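Local coordinates for protein thioredoxin reductase (Streptomyces clavuligerus, PDB 4NTD) that binds FAD and probably catalyses disulfide-bond formation in the natural product holomycin, as a flavoenzyme related to thioredoxin reductases, at residues Val109-Glu114 / Thr287-Val292; Asp116-Thr121 / Val324-Ala329; Val199-Gly204 / Val248-Val253; Lys228-Glu233 / Arg238-Ala243. All coordinates share one frame; numbering follows the deposited sequence.

Contact 1 (Val109-Glu114 / Thr287-Val292)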
loop_
_atom_site.group_PDB
_atom_site.type_symbol
_atom_site.label_atom_id
_atom_site.label_comp_id
_atom_site.label_asym_id
_atom_site.label_seq_id
_atom_site.Cartn_x
_atom_site.Cartn_y
_atom_site.Cartn_z
ATOM N N VAL A 109 19.868 13.935 -10.753
ATOM C CA VAL A 109 19.768 12.645 -11.434
ATOM C C VAL A 109 19.701 12.919 -12.938
ATOM O O VAL A 109 18.836 13.666 -13.394
ATOM C CB VAL A 109 18.517 11.852 -10.998
ATOM C CG1 VAL A 109 18.484 10.486 -11.674
ATOM C CG2 VAL A 109 18.483 11.690 -9.484
ATOM N N GLU A 110 20.624 12.323 -13.694
ATOM C CA GLU A 110 20.703 12.523 -15.143
ATOM C C GLU A 110 20.531 11.198 -15.877
ATOM O O GLU A 110 21.153 10.200 -15.517
ATOM C CB GLU A 110 22.048 13.150 -15.520
ATOM C CG GLU A 110 22.202 13.460 -17.004
ATOM C CD GLU A 110 23.458 14.254 -17.319
ATOM O OE1 GLU A 110 23.535 14.822 -18.430
ATOM O OE2 GLU A 110 24.369 14.314 -16.464
ATOM N N ARG A 111 19.701 11.205 -16.917
ATOM C CA ARG A 111 19.407 9.999 -17.688
ATOM C C ARG A 111 20.397 9.802 -18.835
ATOM O O ARG A 111 20.782 10.768 -19.501
ATOM C CB ARG A 111 17.984 10.069 -18.245
ATOM C CG ARG A 111 17.533 8.797 -18.945
ATOM C CD ARG A 111 16.031 8.618 -18.860
ATOM N NE ARG A 111 15.281 9.643 -19.589
ATOM C CZ ARG A 111 14.734 9.496 -20.798
ATOM N NH1 ARG A 111 14.072 10.512 -21.341
ATOM N NH2 ARG A 111 14.834 8.352 -21.475
ATOM N N GLU A 112 20.801 8.546 -19.042
ATOM C CA GLU A 112 21.697 8.169 -20.137
ATOM C C GLU A 112 21.097 6.982 -20.900
ATOM O O GLU A 112 20.126 6.371 -20.451
ATOM C CB GLU A 112 23.091 7.790 -19.603
ATOM C CG GLU A 112 23.519 8.472 -18.304
ATOM C CD GLU A 112 24.054 9.879 -18.509
ATOM O OE1 GLU A 112 24.201 10.302 -19.675
ATOM O OE2 GLU A 112 24.334 10.559 -17.497
ATOM N N GLY A 113 21.682 6.660 -22.053
ATOM C CA GLY A 113 21.270 5.492 -22.842
ATOM C C GLY A 113 19.910 5.593 -23.516
ATOM O O GLY A 113 19.218 6.607 -23.400
ATOM N N GLU A 114 19.531 4.526 -24.220
ATOM C CA GLU A 114 18.258 4.475 -24.949
ATOM C C GLU A 114 17.061 4.282 -24.015
ATOM O O GLU A 114 17.224 3.924 -22.846
ATOM C CB GLU A 114 18.281 3.350 -25.992
ATOM C CG GLU A 114 19.168 3.626 -27.197
ATOM C CD GLU A 114 18.860 2.720 -28.378
ATOM O OE1 GLU A 114 18.482 1.548 -28.159
ATOM O OE2 GLU A 114 19.002 3.180 -29.532
ATOM N N THR A 287 6.736 6.484 -13.625
ATOM C CA THR A 287 6.526 7.823 -14.184
ATOM C C THR A 287 6.569 7.776 -15.715
ATOM O O THR A 287 6.717 6.704 -16.301
ATOM C CB THR A 287 7.598 8.819 -13.684
ATOM O OG1 THR A 287 8.871 8.481 -14.246
ATOM C CG2 THR A 287 7.687 8.819 -12.159
ATOM N N SER A 288 6.453 8.938 -16.357
ATOM C CA SER A 288 6.528 9.031 -17.819
ATOM C C SER A 288 7.946 8.844 -18.372
ATOM O O SER A 288 8.120 8.693 -19.583
ATOM C CB SER A 288 5.966 10.373 -18.298
ATOM O OG SER A 288 6.800 11.448 -17.902
ATOM N N VAL A 289 8.950 8.875 -17.498
ATOM C CA VAL A 289 10.339 8.657 -17.900
ATOM C C VAL A 289 10.694 7.188 -17.673
ATOM O O VAL A 289 10.592 6.699 -16.544
ATOM C CB VAL A 289 11.304 9.562 -17.107
ATOM C CG1 VAL A 289 12.755 9.240 -17.446
ATOM C CG2 VAL A 289 11.004 11.026 -17.394
ATOM N N PRO A 290 11.106 6.476 -18.740
ATOM C CA PRO A 290 11.443 5.064 -18.559
ATOM C C PRO A 290 12.524 4.840 -17.500
ATOM O O PRO A 290 13.521 5.563 -17.465
ATOM C CB PRO A 290 11.930 4.629 -19.947
ATOM C CG PRO A 290 11.300 5.590 -20.893
ATOM C CD PRO A 290 11.202 6.890 -20.152
ATOM N N GLY A 291 12.296 3.862 -16.629
ATOM C CA GLY A 291 13.255 3.493 -15.595
ATOM C C GLY A 291 13.155 4.268 -14.292
ATOM O O GLY A 291 13.939 4.023 -13.373
ATOM N N VAL A 292 12.195 5.189 -14.203
ATOM C CA VAL A 292 12.049 6.059 -13.032
ATOM C C VAL A 292 10.700 5.832 -12.348
ATOM O O VAL A 292 9.646 6.121 -12.919
ATOM C CB VAL A 292 12.188 7.547 -13.419
ATOM C CG1 VAL A 292 12.010 8.446 -12.199
ATOM C CG2 VAL A 292 13.539 7.799 -14.076
HETATM O O HOH W 1 14.731 6.120 -19.980
#

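Contact 2 (Asp116-Thr121 / Val324-Ala329)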
loop_
_atom_site.group_PDB
_atom_site.type_symbol
_atom_site.label_atom_id
_atom_site.label_comp_id
_atom_site.label_asym_id
_atom_site.label_seq_id
_atom_site.Cartn_x
_atom_site.Cartn_y
_atom_site.Cartn_z
ATOM N N ASP A 116 14.968 1.918 -24.188
ATOM C CA ASP A 116 14.840 0.476 -23.937
ATOM C C ASP A 116 15.957 -0.104 -23.057
ATOM O O ASP A 116 15.908 -1.279 -22.691
ATOM C CB ASP A 116 14.780 -0.290 -25.265
ATOM C CG ASP A 116 16.119 -0.329 -25.989
ATOM O OD1 ASP A 116 16.939 0.593 -25.795
ATOM O OD2 ASP A 116 16.347 -1.285 -26.760
ATOM N N ALA A 117 16.966 0.708 -22.747
ATOM C CA ALA A 117 18.019 0.318 -21.809
ATOM C C ALA A 117 18.466 1.536 -21.001
ATOM O O ALA A 117 19.601 1.998 -21.143
ATOM C CB ALA A 117 19.193 -0.301 -22.552
ATOM N N PRO A 118 17.567 2.064 -20.149
ATOM C CA PRO A 118 17.898 3.266 -19.378
ATOM C C PRO A 118 19.072 3.080 -18.420
ATOM O O PRO A 118 19.312 1.979 -17.929
ATOM C CB PRO A 118 16.620 3.556 -18.576
ATOM C CG PRO A 118 15.549 2.709 -19.155
ATOM C CD PRO A 118 16.201 1.576 -19.879
ATOM N N ARG A 119 19.792 4.170 -18.182
ATOM C CA ARG A 119 20.827 4.240 -17.156
ATOM C C ARG A 119 20.779 5.653 -16.582
ATOM O O ARG A 119 20.323 6.580 -17.255
ATOM C CB ARG A 119 22.201 3.924 -17.756
ATOM C CG ARG A 119 23.385 4.192 -16.833
ATOM C CD ARG A 119 24.613 3.390 -17.243
ATOM N NE ARG A 119 24.377 1.951 -17.120
ATOM C CZ ARG A 119 24.570 1.222 -16.020
ATOM N NH1 ARG A 119 25.028 1.765 -14.892
ATOM N NH2 ARG A 119 24.306 -0.080 -16.049
ATOM N N PHE A 120 21.217 5.809 -15.334
ATOM C CA PHE A 120 21.182 7.105 -14.659
ATOM C C PHE A 120 22.459 7.375 -13.879
ATOM O O PHE A 120 23.084 6.451 -13.359
ATOM C CB PHE A 120 19.990 7.174 -13.697
ATOM C CG PHE A 120 18.673 6.893 -14.355
ATOM C CD1 PHE A 120 17.896 7.929 -14.847
ATOM C CD2 PHE A 120 18.219 5.590 -14.497
ATOM C CE1 PHE A 120 16.685 7.674 -15.464
ATOM C CE2 PHE A 120 17.012 5.326 -15.118
ATOM C CZ PHE A 120 16.242 6.370 -15.600
ATOM N N THR A 121 22.839 8.649 -13.810
ATOM C CA THR A 121 23.883 9.103 -12.904
ATOM C C THR A 121 23.220 9.864 -11.764
ATOM O O THR A 121 22.514 10.845 -11.997
ATOM C CB THR A 121 24.903 10.016 -13.611
ATOM O OG1 THR A 121 25.501 9.311 -14.705
ATOM C CG2 THR A 121 26.001 10.452 -12.643
ATOM N N VAL A 324 13.901 -7.759 -15.670
ATOM C CA VAL A 324 13.981 -9.097 -16.259
ATOM C C VAL A 324 13.704 -9.026 -17.762
ATOM O O VAL A 324 14.432 -9.620 -18.553
ATOM C CB VAL A 324 13.016 -10.096 -15.580
ATOM C CG1 VAL A 324 12.944 -11.402 -16.364
ATOM C CG2 VAL A 324 13.455 -10.367 -14.148
ATOM N N ASP A 325 12.668 -8.286 -18.155
ATOM C CA ASP A 325 12.358 -8.113 -19.578
ATOM C C ASP A 325 13.563 -7.548 -20.338
ATOM O O ASP A 325 13.870 -8.001 -21.441
ATOM C CB ASP A 325 11.134 -7.209 -19.777
ATOM C CG ASP A 325 9.838 -7.847 -19.293
ATOM O OD1 ASP A 325 8.849 -7.107 -19.118
ATOM O OD2 ASP A 325 9.796 -9.079 -19.089
ATOM N N GLU A 326 14.252 -6.577 -19.741
ATOM C CA GLU A 326 15.468 -6.026 -20.345
ATOM C C GLU A 326 16.615 -7.045 -20.347
ATOM O O GLU A 326 17.325 -7.170 -21.347
ATOM C CB GLU A 326 15.908 -4.742 -19.636
ATOM C CG GLU A 326 17.007 -3.994 -20.378
ATOM C CD GLU A 326 17.530 -2.797 -19.614
ATOM O OE1 GLU A 326 16.728 -1.905 -19.270
ATOM O OE2 GLU A 326 18.751 -2.748 -19.364
ATOM N N ASP A 327 16.793 -7.758 -19.233
ATOM C CA ASP A 327 17.817 -8.808 -19.130
ATOM C C ASP A 327 17.631 -9.855 -20.239
ATOM O O ASP A 327 18.598 -10.272 -20.881
ATOM C CB ASP A 327 17.774 -9.503 -17.754
ATOM C CG ASP A 327 18.229 -8.601 -16.602
ATOM O OD1 ASP A 327 19.012 -7.654 -16.830
ATOM O OD2 ASP A 327 17.801 -8.854 -15.450
ATOM N N VAL A 328 16.382 -10.262 -20.467
ATOM C CA VAL A 328 16.058 -11.262 -21.489
ATOM C C VAL A 328 16.302 -10.715 -22.898
ATOM O O VAL A 328 16.936 -11.376 -23.720
ATOM C CB VAL A 328 14.595 -11.751 -21.366
ATOM C CG1 VAL A 328 14.207 -12.644 -22.542
ATOM C CG2 VAL A 328 14.393 -12.503 -20.058
ATOM N N ALA A 329 15.800 -9.511 -23.167
ATOM C CA ALA A 329 15.963 -8.882 -24.482
ATOM C C ALA A 329 17.438 -8.685 -24.840
ATOM O O ALA A 329 17.834 -8.896 -25.988
ATOM C CB ALA A 329 15.218 -7.556 -24.537
HETATM O O HOH W 2 14.063 -1.480 -20.515
HETATM O O HOH W 3 19.766 -0.797 -17.728
#

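Contact 3 (Val199-Gly204 / Val248-Val253)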
loop_
_atom_site.group_PDB
_atom_site.type_symbol
_atom_site.label_atom_id
_atom_site.label_comp_id
_atom_site.label_asym_id
_atom_site.label_seq_id
_atom_site.Cartn_x
_atom_site.Cartn_y
_atom_site.Cartn_z
ATOM N N VAL A 199 -13.744 24.237 17.070
ATOM C CA VAL A 199 -13.899 25.650 16.730
ATOM C C VAL A 199 -13.002 26.019 15.551
ATOM O O VAL A 199 -11.830 25.634 15.515
ATOM C CB VAL A 199 -13.541 26.544 17.939
ATOM C CG1 VAL A 199 -13.410 28.006 17.531
ATOM C CG2 VAL A 199 -14.585 26.389 19.033
ATOM N N LEU A 200 -13.554 26.769 14.600
ATOM C CA LEU A 200 -12.775 27.328 13.498
ATOM C C LEU A 200 -12.415 28.773 13.813
ATOM O O LEU A 200 -13.296 29.606 14.019
ATOM C CB LEU A 200 -13.555 27.265 12.181
ATOM C CG LEU A 200 -12.897 27.921 10.957
ATOM C CD1 LEU A 200 -11.587 27.236 10.599
ATOM C CD2 LEU A 200 -13.839 27.921 9.764
ATOM N N PHE A 201 -11.117 29.059 13.854
ATOM C CA PHE A 201 -10.627 30.429 13.951
ATOM C C PHE A 201 -10.502 30.944 12.520
ATOM O O PHE A 201 -9.566 30.581 11.809
ATOM C CB PHE A 201 -9.295 30.460 14.701
ATOM C CG PHE A 201 -9.401 29.978 16.121
ATOM C CD1 PHE A 201 -9.740 30.858 17.140
ATOM C CD2 PHE A 201 -9.193 28.640 16.438
ATOM C CE1 PHE A 201 -9.854 30.419 18.449
ATOM C CE2 PHE A 201 -9.306 28.196 17.745
ATOM C CZ PHE A 201 -9.638 29.087 18.753
ATOM N N ARG A 202 -11.450 31.775 12.088
ATOM C CA ARG A 202 -11.534 32.156 10.673
ATOM C C ARG A 202 -10.267 32.822 10.142
ATOM O O ARG A 202 -9.883 32.579 8.999
ATOM C CB ARG A 202 -12.738 33.059 10.396
ATOM C CG ARG A 202 -12.944 33.319 8.910
ATOM C CD ARG A 202 -14.242 34.056 8.622
ATOM N NE ARG A 202 -14.168 35.478 8.938
ATOM C CZ ARG A 202 -13.844 36.424 8.061
ATOM N NH1 ARG A 202 -13.554 36.102 6.807
ATOM N NH2 ARG A 202 -13.809 37.694 8.440
ATOM N N HIS A 203 -9.627 33.663 10.955
ATOM C CA HIS A 203 -8.346 34.273 10.563
ATOM C C HIS A 203 -8.446 35.023 9.222
ATOM O O HIS A 203 -7.512 35.011 8.419
ATOM C CB HIS A 203 -7.266 33.177 10.502
ATOM C CG HIS A 203 -5.863 33.696 10.460
ATOM N ND1 HIS A 203 -5.353 34.528 11.429
ATOM C CD2 HIS A 203 -4.854 33.478 9.584
ATOM C CE1 HIS A 203 -4.095 34.815 11.148
ATOM N NE2 HIS A 203 -3.766 34.188 10.033
ATOM N N GLY A 204 -9.594 35.654 8.977
ATOM C CA GLY A 204 -9.836 36.367 7.718
ATOM C C GLY A 204 -9.959 35.506 6.465
ATOM O O GLY A 204 -9.896 36.028 5.350
ATOM N N VAL A 248 -9.007 31.961 23.424
ATOM C CA VAL A 248 -9.914 30.823 23.461
ATOM C C VAL A 248 -9.115 29.594 23.856
ATOM O O VAL A 248 -8.156 29.230 23.177
ATOM C CB VAL A 248 -10.582 30.575 22.097
ATOM C CG1 VAL A 248 -11.531 29.383 22.175
ATOM C CG2 VAL A 248 -11.323 31.822 21.642
ATOM N N ALA A 249 -9.511 28.965 24.959
ATOM C CA ALA A 249 -8.823 27.779 25.446
ATOM C C ALA A 249 -9.109 26.582 24.538
ATOM O O ALA A 249 -10.255 26.340 24.154
ATOM C CB ALA A 249 -9.230 27.478 26.881
ATOM N N ARG A 250 -8.043 25.868 24.181
ATOM C CA ARG A 250 -8.102 24.644 23.376
ATOM C C ARG A 250 -6.981 23.730 23.871
ATOM O O ARG A 250 -5.964 24.215 24.364
ATOM C CB ARG A 250 -7.868 24.945 21.889
ATOM C CG ARG A 250 -8.928 25.780 21.177
ATOM C CD ARG A 250 -10.199 24.997 20.863
ATOM N NE ARG A 250 -11.245 25.186 21.865
ATOM C CZ ARG A 250 -12.462 24.649 21.808
ATOM N NH1 ARG A 250 -12.816 23.862 20.792
ATOM N NH2 ARG A 250 -13.334 24.897 22.778
ATOM N N SER A 251 -7.155 22.418 23.739
ATOM C CA SER A 251 -6.094 21.465 24.096
ATOM C C SER A 251 -5.220 21.117 22.887
ATOM O O SER A 251 -4.035 20.810 23.038
ATOM C CB SER A 251 -6.695 20.186 24.681
ATOM O OG SER A 251 -7.327 19.416 23.675
ATOM N N THR A 252 -5.818 21.157 21.700
ATOM C CA THR A 252 -5.150 20.761 20.461
ATOM C C THR A 252 -5.637 21.648 19.319
ATOM O O THR A 252 -6.829 21.942 19.226
ATOM C CB THR A 252 -5.467 19.291 20.114
ATOM O OG1 THR A 252 -5.345 18.478 21.288
ATOM C CG2 THR A 252 -4.528 18.767 19.036
ATOM N N VAL A 253 -4.714 22.074 18.458
ATOM C CA VAL A 253 -5.054 22.903 17.303
ATOM C C VAL A 253 -4.561 22.228 16.025
ATOM O O VAL A 253 -3.460 21.676 15.988
ATOM C CB VAL A 253 -4.472 24.330 17.439
ATOM C CG1 VAL A 253 -4.643 25.124 16.152
ATOM C CG2 VAL A 253 -5.148 25.063 18.590
#

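Contact 4 (Lys228-Glu233 / Arg238-Ala243)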
loop_
_atom_site.group_PDB
_atom_site.type_symbol
_atom_site.label_atom_id
_atom_site.label_comp_id
_atom_site.label_asym_id
_atom_site.label_seq_id
_atom_site.Cartn_x
_atom_site.Cartn_y
_atom_site.Cartn_z
ATOM N N LYS A 228 -3.087 35.721 16.802
ATOM C CA LYS A 228 -1.792 36.319 17.122
ATOM C C LYS A 228 -0.736 35.260 17.445
ATOM O O LYS A 228 0.386 35.332 16.945
ATOM C CB LYS A 228 -1.939 37.293 18.296
ATOM C CG LYS A 228 -0.682 38.094 18.606
ATOM C CD LYS A 228 -0.865 38.989 19.820
ATOM C CE LYS A 228 0.478 39.454 20.362
ATOM N NZ LYS A 228 0.346 40.586 21.322
ATOM N N ARG A 229 -1.097 34.301 18.295
ATOM C CA ARG A 229 -0.155 33.283 18.762
ATOM C C ARG A 229 -0.880 32.082 19.356
ATOM O O ARG A 229 -2.052 32.172 19.727
ATOM C CB ARG A 229 0.792 33.864 19.826
ATOM C CG ARG A 229 0.149 34.094 21.193
ATOM C CD ARG A 229 1.139 34.609 22.230
ATOM N NE ARG A 229 0.463 35.055 23.448
ATOM C CZ ARG A 229 0.604 34.488 24.644
ATOM N NH1 ARG A 229 1.415 33.450 24.805
ATOM N NH2 ARG A 229 -0.062 34.970 25.685
ATOM N N LEU A 230 -0.163 30.967 19.453
ATOM C CA LEU A 230 -0.610 29.836 20.243
ATOM C C LEU A 230 -0.094 30.088 21.656
ATOM O O LEU A 230 1.047 30.518 21.833
ATOM C CB LEU A 230 -0.036 28.525 19.707
ATOM C CG LEU A 230 -0.370 28.164 18.260
ATOM C CD1 LEU A 230 0.215 26.801 17.923
ATOM C CD2 LEU A 230 -1.871 28.183 18.011
ATOM N N VAL A 231 -0.938 29.843 22.653
ATOM C CA VAL A 231 -0.555 30.026 24.052
ATOM C C VAL A 231 -0.068 28.696 24.616
ATOM O O VAL A 231 -0.819 27.719 24.652
ATOM C CB VAL A 231 -1.730 30.557 24.899
ATOM C CG1 VAL A 231 -1.287 30.803 26.336
ATOM C CG2 VAL A 231 -2.286 31.835 24.288
ATOM N N VAL A 232 1.189 28.671 25.052
ATOM C CA VAL A 232 1.821 27.463 25.578
ATOM C C VAL A 232 2.305 27.717 27.004
ATOM O O VAL A 232 3.007 28.697 27.258
ATOM C CB VAL A 232 3.022 27.039 24.705
ATOM C CG1 VAL A 232 3.656 25.761 25.239
ATOM C CG2 VAL A 232 2.592 26.856 23.255
ATOM N N GLU A 233 1.915 26.839 27.927
ATOM C CA GLU A 233 2.330 26.935 29.329
ATOM C C GLU A 233 2.655 25.546 29.882
ATOM O O GLU A 233 1.880 24.605 29.702
ATOM C CB GLU A 233 1.231 27.595 30.168
ATOM C CG GLU A 233 0.931 29.039 29.782
ATOM C CD GLU A 233 -0.230 29.639 30.556
ATOM O OE1 GLU A 233 -0.730 28.993 31.504
ATOM O OE2 GLU A 233 -0.646 30.767 30.216
ATOM N N ARG A 238 -2.345 25.631 25.553
ATOM C CA ARG A 238 -3.477 26.027 26.390
ATOM C C ARG A 238 -4.585 26.708 25.600
ATOM O O ARG A 238 -5.739 26.703 26.026
ATOM C CB ARG A 238 -3.007 26.978 27.492
ATOM C CG ARG A 238 -1.865 26.441 28.335
ATOM C CD ARG A 238 -2.233 25.132 29.010
ATOM N NE ARG A 238 -1.188 24.685 29.924
ATOM C CZ ARG A 238 -1.311 23.666 30.771
ATOM N NH1 ARG A 238 -2.438 22.960 30.831
ATOM N NH2 ARG A 238 -0.294 23.344 31.560
ATOM N N GLY A 239 -4.241 27.310 24.465
ATOM C CA GLY A 239 -5.236 27.981 23.643
ATOM C C GLY A 239 -4.676 28.844 22.533
ATOM O O GLY A 239 -3.503 28.732 22.165
ATOM N N VAL A 240 -5.542 29.704 22.008
ATOM C CA VAL A 240 -5.236 30.572 20.881
ATOM C C VAL A 240 -5.548 32.006 21.289
ATOM O O VAL A 240 -6.636 32.282 21.794
ATOM C CB VAL A 240 -6.089 30.187 19.652
ATOM C CG1 VAL A 240 -5.803 31.106 18.471
ATOM C CG2 VAL A 240 -5.837 28.734 19.268
ATOM N N GLU A 241 -4.592 32.910 21.081
ATOM C CA GLU A 241 -4.789 34.328 21.375
ATOM C C GLU A 241 -5.066 35.092 20.085
ATOM O O GLU A 241 -4.403 34.868 19.069
ATOM C CB GLU A 241 -3.566 34.916 22.082
ATOM C CG GLU A 241 -3.729 36.380 22.473
ATOM C CD GLU A 241 -2.607 36.903 23.352
ATOM O OE1 GLU A 241 -1.969 36.100 24.062
ATOM O OE2 GLU A 241 -2.368 38.129 23.340
ATOM N N LEU A 242 -6.042 35.997 20.140
ATOM C CA LEU A 242 -6.446 36.797 18.984
ATOM C C LEU A 242 -5.840 38.203 19.043
ATOM O O LEU A 242 -5.308 38.610 20.076
ATOM C CB LEU A 242 -7.972 36.878 18.912
ATOM C CG LEU A 242 -8.702 35.530 18.867
ATOM C CD1 LEU A 242 -10.202 35.724 19.028
ATOM C CD2 LEU A 242 -8.392 34.788 17.577
ATOM N N ALA A 243 -5.943 38.933 17.930
ATOM C CA ALA A 243 -5.259 40.231 17.728
ATOM C C ALA A 243 -5.338 41.229 18.883
ATOM O O ALA A 243 -4.342 41.885 19.198
ATOM C CB ALA A 243 -5.743 40.889 16.441
#

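Contact 1 (Val109-Glu114 / Thr287-Val292)
The contact of R111 with V289 and P290 is a small patch of van der Waals packing, supplemented by one water bridge, between an edge strand of an antiparallel sheet and the loop that leads into strand 292-294. R111 reaches across and bends at chi3 (66°), which lays its guanidinium against the loop. V289 CG1 approaches the same flat group from the opposite direction and lies 3.3 Å from R111 NE. P290 CD sits over a guanidinium face, offset toward the rim and 4.1 Å from R111 NH2. Arginine suits this place because its methylenes and flat face accept apolar neighbours while its N-H groups still serve polar ones. One of these is the water held 2.7 Å from R111 NH2, which in turn donates to P290 O at 2.8 Å; the same NH2 makes a salt bridge with D115. A serine in place of R111 would probably leave D115 without its cationic mate and strip the cover from V289 and P290. The loop is shaped by its own bonds: V289-V292 is a type II turn, with G291 at the positive phi (87°) such a turn needs, and T287 OG1 accepts from V289 N in an ST turn. Strand 119-124 lies alongside, pairing its backbone with E110 and E112, and F120 from it touches V109, R111 and V292. Beyond, V292 packs on helix 264-269 through L266 and L269, while G291 bonds to V135 of strand 134-137.

Contact 2 (Asp116-Thr121 / Val324-Ala329)
E326 OE1 is gripped by a salt bridge from R134 and by a water 3.0 Å away, and it also lies against the backbone and ring of 116-118. That water donates a second bond to D116 O at 2.9 Å, so it spans two acceptors that are not bonded to each other. The second carboxylate oxygen is served likewise: a water 2.7 Å from E326 OE2 also donates to P118 O, and R133 makes a salt bridge to OE2. Glutamate has the length for this: with CG anti to the backbone N (chi1 -169°), an extended chain carries the carboxylate from helix 305-338 to the loop residues D116-P118. There E326 OE1 meets P118 CD at 3.6 Å, and E326 OE2 lies 4.0 Å from A117 CB. Small alanine and compact proline let the carboxylate come close to the main chain. Were E326 shortened to an alanine, R133 and R134 would probably lose this anionic partner, and the two waters one of their acceptors. The same part of the helix also meets the second subunit, where D325 pairs with R186 of that chain. Between two arginines and two donating waters, the carboxylate is probably held ionised, and its link to the loop runs chiefly through water.

Contact 3 (Val199-Gly204 / Val248-Val253)
F201, R250 and V199 bury the most surface where strand 198-201, inside the parallel sheet of a Rossmann-type dinucleotide-binding fold, meets the edge strand of the adjoining antiparallel sheet and the short link that returns to strand 252-254. F201 presents the rim of its ring, not a face, to V248: F201 CE1 is 3.7 Å from V248 CB, which lies in the ring plane, while CG2 of V248 lies by CE1 and CG1 by CZ. The same rim meets the aliphatic part of R250, with F201 CZ 4.2 Å from R250 CG. A large flat ring suits this place because it reaches from strand 198-201 to V248, R250 and V240 of strand 236-242. V199 works on the guanidinium instead. Its CG2 lies over a face of that group, offset toward the rim, and is 3.6 Å from R250 NH1. The branched valine thus supplies an apolar lid for the cation, whose NH1 bonds to L175 O and forms a salt bridge with D197. Bends at chi2 (-75°) and chi3 fold the arginine back on its own chain, where R250 NE donates to A249 O at 2.7 Å, nearly within the guanidinium plane.

Contact 4 (Lys228-Glu233 / Arg238-Ala243)
Main-chain bonds between K228-E233 and R238-A243 zip the two strands into an antiparallel beta hairpin. R229 with E241 and V231 with G239 are hydrogen-bonded pairs, joined by E241 N to R229 O (3.0 Å) and V231 N to G239 O (2.8 Å); L230 with V240 is a non-hydrogen-bonded one. Two classic bulges interrupt the ladder. In the first, K228 and R229 both face E241, whose O takes a bond from K228 N (2.8 Å). In the second, R238 and G239 both face V231, and R238 N donates to V231 O at 2.7 Å. Glycine suits this bulge, putting no side chain beside V231 and taking a phi of 169°.

Charged side chains supply further links. In the conformer described, R229 starts between backbone N and carbonyl carbon (chi1 74°) and runs out extended, so that its NE reaches E241 OE1 at 2.7 Å in a salt bridge, from above the carboxylate plane. The two flat groups are turned 75° apart. K228 lies alongside E241. R238 NE donates to the backbone carbonyl E233 O at 3.1 Å, not to the carboxylate.

Among apolar contacts, L230 CD2 meets V240 CG2 at 4.2 Å on the buried face, where leucine and valine belong. Opposite, V231 CG2 covers the centre of that R229 guanidinium.

The hairpin is thus apolar toward the fold, while on the other face E241 probably balances R229 and, more loosely, K228.

In the fold
The four contacts form two pairs on opposite sides of the chain's centre. Contacts 1 and 2 have centres 11 Å apart and share the 106-112/119-124 sheet, with E112 N probably hydrogen-bonded to R119 O at 2.7 Å. Contacts 3 and 4, centres 9 Å apart, are joined where V248 N probably bonds to V240 O at 2.9 Å. Centres of one pair lie about 47 to 57 Å from those of the other. In sequence, contact 4 is nested within contact 3, and both lie inside the loops closed by contacts 1 and 2. The FAD is about 13 Å from the side chain of L230. The side chain of E326 is about 10 Å from that of H321, which binds glutathione, though not one bound to this chain.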